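PDB 7JLZ: 16S rRNA methylase from Uncultured bacterium, which probably methylates N1 of adenine 1408 in the 16S rRNA of the 30S ribosomal subunit, a modification linked to aminoglycoside resistance. Local coordinates for residues 150-155 with 203-208; 165-170 with 207-212. All blocks are in the same frame, centred on the assembly; numbering follows the deposited sequence.

Contacts 1 and 2 draw on one strand, 205-211, and share Leu-207 and Lys-208, yet their centres lie 15 Å apart. Contact 1 takes the earlier residues of the strand and the loop ahead of helix 156-168; contact 2 takes the strand's later residues and the C-terminal part of that helix with what follows. Each has a buried part, Leu-151 with Tyr-205 in contact 1 and Phe-167 with Leu-207 and Phe-209 in contact 2, and an exposed margin, at Glu-152 and Met-212 respectively. Neither has a hydrogen bond across it. The chemistry differs at the ring: an aliphatic CB over a tyrosine face in 150-155 with 203-208, two tilted phenylalanines in 165-170 with 207-212.

Contact 1: 150-155 with 203-208; sequences ELENLS and PLYQLK
Tyr-205 reaches from its strand to the loop 150-155, lying alongside Leu-151 with the two side chains running in opposite directions. Its CB points toward the loop and its CG sits beside the backbone N (chi1 -57°); at this root CG and CD2 meet the tip of the leucine, with CD2 4.0 Å from Leu-151 CD1. Farther out, CE1, CE2 and CZ lie beneath Leu-151 CB, which is 3.9 Å from the ring centroid and only 10° off the ring normal, a CH-pi contact over the face. CE1 also comes within 3.9 Å of the carbonyl O of Leu-151. Strand 205-211 runs antiparallel between 129-135 and 172-179 in the seven-stranded sheet, whose 3-2-1-4-5-7-6 order is that of the Rossmann-like class I methyltransferases; the ring thus ties this sheet to the loop leading into helix 156-168. Phe-177, Leu-135 and Val-163 also touch Leu-151, placing it between sheet and helix. At the tip the phenol oxygen lies against the backbone where Leu-151 joins Glu-152: Tyr-205 OH is 3.3 Å from Glu-152 CA and 3.7 Å from Glu-152 CG. The chain of Glu-152 bends beyond CG and crosses the tyrosine nearly at right angles, its carboxylate plane turned 72° from the ring. Glu-152 OE2 stays 4.1 Å from Tyr-205 OH, and no hydrogen bond forms between the exposed glutamate and the buried tyrosine.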
# COMPACT_ATOMS: atom_id res chain seq x y z
N GLU A 150 -11.25 8.13 -15.52
CA GLU A 150 -12.01 9.37 -15.37
C GLU A 150 -13.09 9.13 -14.31
O GLU A 150 -14.20 8.69 -14.61
CB GLU A 150 -12.60 9.80 -16.71
CG GLU A 150 -11.59 10.44 -17.67
CD GLU A 150 -11.42 11.93 -17.43
OE1 GLU A 150 -10.46 12.33 -16.74
OE2 GLU A 150 -12.26 12.72 -17.94
N LEU A 151 -12.75 9.45 -13.06
CA LEU A 151 -13.59 9.15 -11.91
C LEU A 151 -14.33 10.36 -11.35
O LEU A 151 -15.12 10.19 -10.41
CB LEU A 151 -12.74 8.52 -10.81
CG LEU A 151 -12.01 7.25 -11.22
CD1 LEU A 151 -11.04 6.80 -10.14
CD2 LEU A 151 -13.02 6.15 -11.54
N GLU A 152 -14.12 11.55 -11.91
CA GLU A 152 -14.66 12.77 -11.32
C GLU A 152 -16.19 12.75 -11.27
O GLU A 152 -16.80 13.21 -10.30
CB GLU A 152 -14.17 13.99 -12.10
CG GLU A 152 -12.65 14.17 -12.18
CD GLU A 152 -11.95 13.20 -13.14
OE1 GLU A 152 -12.48 12.96 -14.25
OE2 GLU A 152 -10.87 12.68 -12.77
N ASN A 153 -16.81 12.25 -12.33
CA ASN A 153 -18.26 12.26 -12.47
C ASN A 153 -18.73 10.85 -12.79
O ASN A 153 -19.34 10.59 -13.83
CB ASN A 153 -18.67 13.27 -13.54
CG ASN A 153 -18.28 14.68 -13.17
OD1 ASN A 153 -17.21 15.16 -13.54
ND2 ASN A 153 -19.15 15.36 -12.43
N LEU A 154 -18.45 9.94 -11.86
CA LEU A 154 -18.63 8.52 -12.09
C LEU A 154 -20.09 8.21 -12.44
O LEU A 154 -21.02 8.69 -11.78
CB LEU A 154 -18.20 7.73 -10.86
CG LEU A 154 -18.37 6.22 -11.02
CD1 LEU A 154 -17.33 5.67 -11.98
CD2 LEU A 154 -18.33 5.50 -9.68
N SER A 155 -20.28 7.43 -13.50
CA SER A 155 -21.59 6.97 -13.91
C SER A 155 -21.59 5.45 -13.87
O SER A 155 -20.53 4.82 -13.88
CB SER A 155 -21.93 7.45 -15.32
OG SER A 155 -21.10 6.81 -16.27
N PRO A 203 -8.48 15.86 -6.89
CA PRO A 203 -9.22 14.90 -6.07
C PRO A 203 -8.46 13.60 -5.92
O PRO A 203 -7.69 13.19 -6.80
CB PRO A 203 -10.52 14.70 -6.85
CG PRO A 203 -10.08 14.81 -8.27
CD PRO A 203 -8.90 15.78 -8.30
N LEU A 204 -8.67 12.95 -4.78
CA LEU A 204 -8.11 11.63 -4.52
C LEU A 204 -9.25 10.65 -4.27
O LEU A 204 -10.29 11.01 -3.70
CB LEU A 204 -7.15 11.65 -3.33
CG LEU A 204 -5.85 12.44 -3.50
CD1 LEU A 204 -4.97 12.30 -2.27
CD2 LEU A 204 -5.08 11.98 -4.75
N TYR A 205 -9.04 9.40 -4.68
CA TYR A 205 -10.07 8.38 -4.63
C TYR A 205 -9.54 7.15 -3.92
O TYR A 205 -8.34 6.85 -3.96
CB TYR A 205 -10.56 7.98 -6.02
CG TYR A 205 -11.06 9.17 -6.81
CD1 TYR A 205 -12.37 9.62 -6.65
CD2 TYR A 205 -10.22 9.86 -7.68
CE1 TYR A 205 -12.82 10.71 -7.36
CE2 TYR A 205 -10.67 10.94 -8.38
CZ TYR A 205 -11.97 11.37 -8.23
OH TYR A 205 -12.41 12.45 -8.94
N GLN A 206 -10.46 6.46 -3.25
CA GLN A 206 -10.20 5.22 -2.53
C GLN A 206 -11.08 4.13 -3.14
O GLN A 206 -12.28 4.32 -3.28
CB GLN A 206 -10.55 5.41 -1.06
CG GLN A 206 -10.08 4.35 -0.10
CD GLN A 206 -10.51 4.66 1.32
OE1 GLN A 206 -11.71 4.76 1.59
NE2 GLN A 206 -9.55 4.85 2.22
N LEU A 207 -10.48 3.00 -3.49
CA LEU A 207 -11.21 1.88 -4.05
C LEU A 207 -10.84 0.66 -3.24
O LEU A 207 -9.66 0.46 -2.93
CB LEU A 207 -10.85 1.65 -5.53
CG LEU A 207 -11.34 2.63 -6.60
CD1 LEU A 207 -10.63 3.98 -6.51
CD2 LEU A 207 -11.17 2.03 -7.99
N LYS A 208 -11.84 -0.15 -2.86
CA LYS A 208 -11.60 -1.37 -2.11
C LYS A 208 -12.06 -2.57 -2.92
O LYS A 208 -13.04 -2.49 -3.67
CB LYS A 208 -12.32 -1.37 -0.75
CG LYS A 208 -11.79 -0.25 0.15
CD LYS A 208 -12.35 -0.31 1.56
CE LYS A 208 -11.74 0.80 2.42
NZ LYS A 208 -12.36 0.88 3.78

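Contact 2: 165-170 with 207-212; sequences PIFEKN and LKFKKM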
# COMPACT_ATOMS: atom_id res chain seq x y z
N PRO A 165 -13.97 -3.81 -15.07
CA PRO A 165 -13.17 -4.78 -15.85
C PRO A 165 -11.67 -4.61 -15.72
O PRO A 165 -10.94 -5.61 -15.70
CB PRO A 165 -13.64 -4.53 -17.30
CG PRO A 165 -14.98 -3.90 -17.18
CD PRO A 165 -14.90 -3.06 -15.93
N ILE A 166 -11.18 -3.36 -15.63
CA ILE A 166 -9.74 -3.13 -15.49
C ILE A 166 -9.19 -3.89 -14.30
O ILE A 166 -8.10 -4.47 -14.35
CB ILE A 166 -9.45 -1.62 -15.39
CG1 ILE A 166 -9.51 -0.98 -16.77
CG2 ILE A 166 -8.11 -1.37 -14.73
CD1 ILE A 166 -9.49 0.53 -16.76
N PHE A 167 -9.94 -3.91 -13.20
CA PHE A 167 -9.43 -4.52 -11.98
C PHE A 167 -9.77 -6.00 -11.87
O PHE A 167 -9.02 -6.75 -11.24
CB PHE A 167 -9.95 -3.76 -10.77
CG PHE A 167 -9.36 -2.40 -10.62
CD1 PHE A 167 -8.06 -2.26 -10.17
CD2 PHE A 167 -10.07 -1.27 -10.96
CE1 PHE A 167 -7.48 -1.00 -10.03
CE2 PHE A 167 -9.51 -0.00 -10.83
CZ PHE A 167 -8.21 0.12 -10.37
N GLU A 168 -10.87 -6.43 -12.48
CA GLU A 168 -11.15 -7.86 -12.51
C GLU A 168 -10.09 -8.61 -13.31
O GLU A 168 -9.78 -9.77 -13.01
CB GLU A 168 -12.55 -8.11 -13.08
CG GLU A 168 -13.65 -7.75 -12.10
CD GLU A 168 -15.03 -8.14 -12.58
OE1 GLU A 168 -15.27 -8.12 -13.80
OE2 GLU A 168 -15.87 -8.46 -11.72
N LYS A 169 -9.50 -7.94 -14.31
CA LYS A 169 -8.38 -8.52 -15.04
C LYS A 169 -7.15 -8.72 -14.16
O LYS A 169 -6.22 -9.41 -14.58
CB LYS A 169 -8.04 -7.64 -16.25
CG LYS A 169 -9.03 -7.79 -17.41
CD LYS A 169 -8.72 -6.84 -18.55
CE LYS A 169 -9.48 -7.22 -19.83
NZ LYS A 169 -10.96 -7.12 -19.69
N ASN A 170 -7.15 -8.17 -12.95
CA ASN A 170 -6.09 -8.40 -11.97
C ASN A 170 -6.63 -9.15 -10.75
O ASN A 170 -6.06 -9.08 -9.66
CB ASN A 170 -5.45 -7.07 -11.56
CG ASN A 170 -4.89 -6.30 -12.74
OD1 ASN A 170 -3.88 -6.70 -13.33
ND2 ASN A 170 -5.54 -5.20 -13.10
N LEU A 207 -10.48 3.00 -3.49
CA LEU A 207 -11.21 1.88 -4.05
C LEU A 207 -10.84 0.66 -3.24
O LEU A 207 -9.66 0.46 -2.93
CB LEU A 207 -10.85 1.65 -5.53
CG LEU A 207 -11.34 2.63 -6.60
CD1 LEU A 207 -10.63 3.98 -6.51
CD2 LEU A 207 -11.17 2.03 -7.99
N LYS A 208 -11.84 -0.15 -2.86
CA LYS A 208 -11.60 -1.37 -2.11
C LYS A 208 -12.06 -2.57 -2.92
O LYS A 208 -13.04 -2.49 -3.67
CB LYS A 208 -12.32 -1.37 -0.75
CG LYS A 208 -11.79 -0.25 0.15
CD LYS A 208 -12.35 -0.31 1.56
CE LYS A 208 -11.74 0.80 2.42
NZ LYS A 208 -12.36 0.88 3.78
N PHE A 209 -11.34 -3.67 -2.76
CA PHE A 209 -11.59 -4.88 -3.53
C PHE A 209 -11.46 -6.09 -2.61
O PHE A 209 -10.82 -6.04 -1.56
CB PHE A 209 -10.59 -5.06 -4.69
CG PHE A 209 -10.42 -3.84 -5.56
CD1 PHE A 209 -9.58 -2.81 -5.17
CD2 PHE A 209 -11.08 -3.76 -6.77
CE1 PHE A 209 -9.42 -1.70 -5.98
CE2 PHE A 209 -10.92 -2.66 -7.58
CZ PHE A 209 -10.09 -1.63 -7.18
N LYS A 210 -12.09 -7.18 -3.04
CA LYS A 210 -11.75 -8.50 -2.54
C LYS A 210 -11.30 -9.36 -3.71
O LYS A 210 -11.43 -8.98 -4.88
CB LYS A 210 -12.93 -9.13 -1.79
CG LYS A 210 -14.23 -9.13 -2.55
CD LYS A 210 -15.31 -9.84 -1.74
CE LYS A 210 -16.66 -9.79 -2.44
NZ LYS A 210 -17.70 -10.55 -1.66
N LYS A 211 -10.72 -10.51 -3.40
CA LYS A 211 -10.30 -11.41 -4.47
C LYS A 211 -11.49 -11.97 -5.22
O LYS A 211 -12.55 -12.24 -4.65
CB LYS A 211 -9.47 -12.55 -3.91
CG LYS A 211 -8.15 -12.14 -3.36
CD LYS A 211 -7.38 -13.41 -3.04
CE LYS A 211 -5.96 -13.11 -2.71
NZ LYS A 211 -5.19 -14.38 -2.80
N MET A 212 -11.30 -12.18 -6.52
CA MET A 212 -12.36 -12.78 -7.31
C MET A 212 -12.37 -14.29 -7.10
O MET A 212 -11.38 -14.86 -6.66
CB MET A 212 -12.19 -12.45 -8.78
CG MET A 212 -12.37 -10.99 -9.09
SD MET A 212 -12.16 -10.74 -10.85
CE MET A 212 -13.54 -11.69 -11.48
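Phe-167 and Phe-209 both hold CG beside the backbone N and anti to the carbonyl carbon (chi1 -70° and -49°); the CB bond of each points toward the other segment, and these torsions carry the rings into the interface between helix and strand. They cross nearly at right angles as side chains, but the ring planes stand 44° apart with centroids separated by 4.7 Å, an oblique pair that is neither a stack nor T-shaped. Phe-209 presents its outer atoms: CZ lies over the centre of the Phe-167 ring, 3.5 Å above its plane, while CE2 slides toward the root, 3.4 Å from Phe-167 CG. On the opposite face of the same ring sits CG2 of Ile-166. Leu-207, two residues earlier on the strand, adds its CD2 obliquely, 3.9 Å from Phe-167 CE2. Ile-133 of the neighbouring strand 129-135 touches both phenylalanines, so the cluster joins helix 156-168 to the sheet of this Rossmann-like methyltransferase fold.

Met-212, which follows Lys-211, points toward Glu-168. Its chain bends at its last torsion, laying the thioether across the glutamate: SD is 3.4 Å from Glu-168 O and 3.5 Å from Glu-168 CB, and the methyl CE lies 4.0 Å from Glu-168 OE2. Without a hydrogen bond or salt bridge between the segments, cohesion here probably rests on dispersion and on burial of the aromatic surfaces, with the polarisable sulfur meeting both the carbonyl oxygen and the aliphatic CB and CG of Glu-168 at the exposed margin.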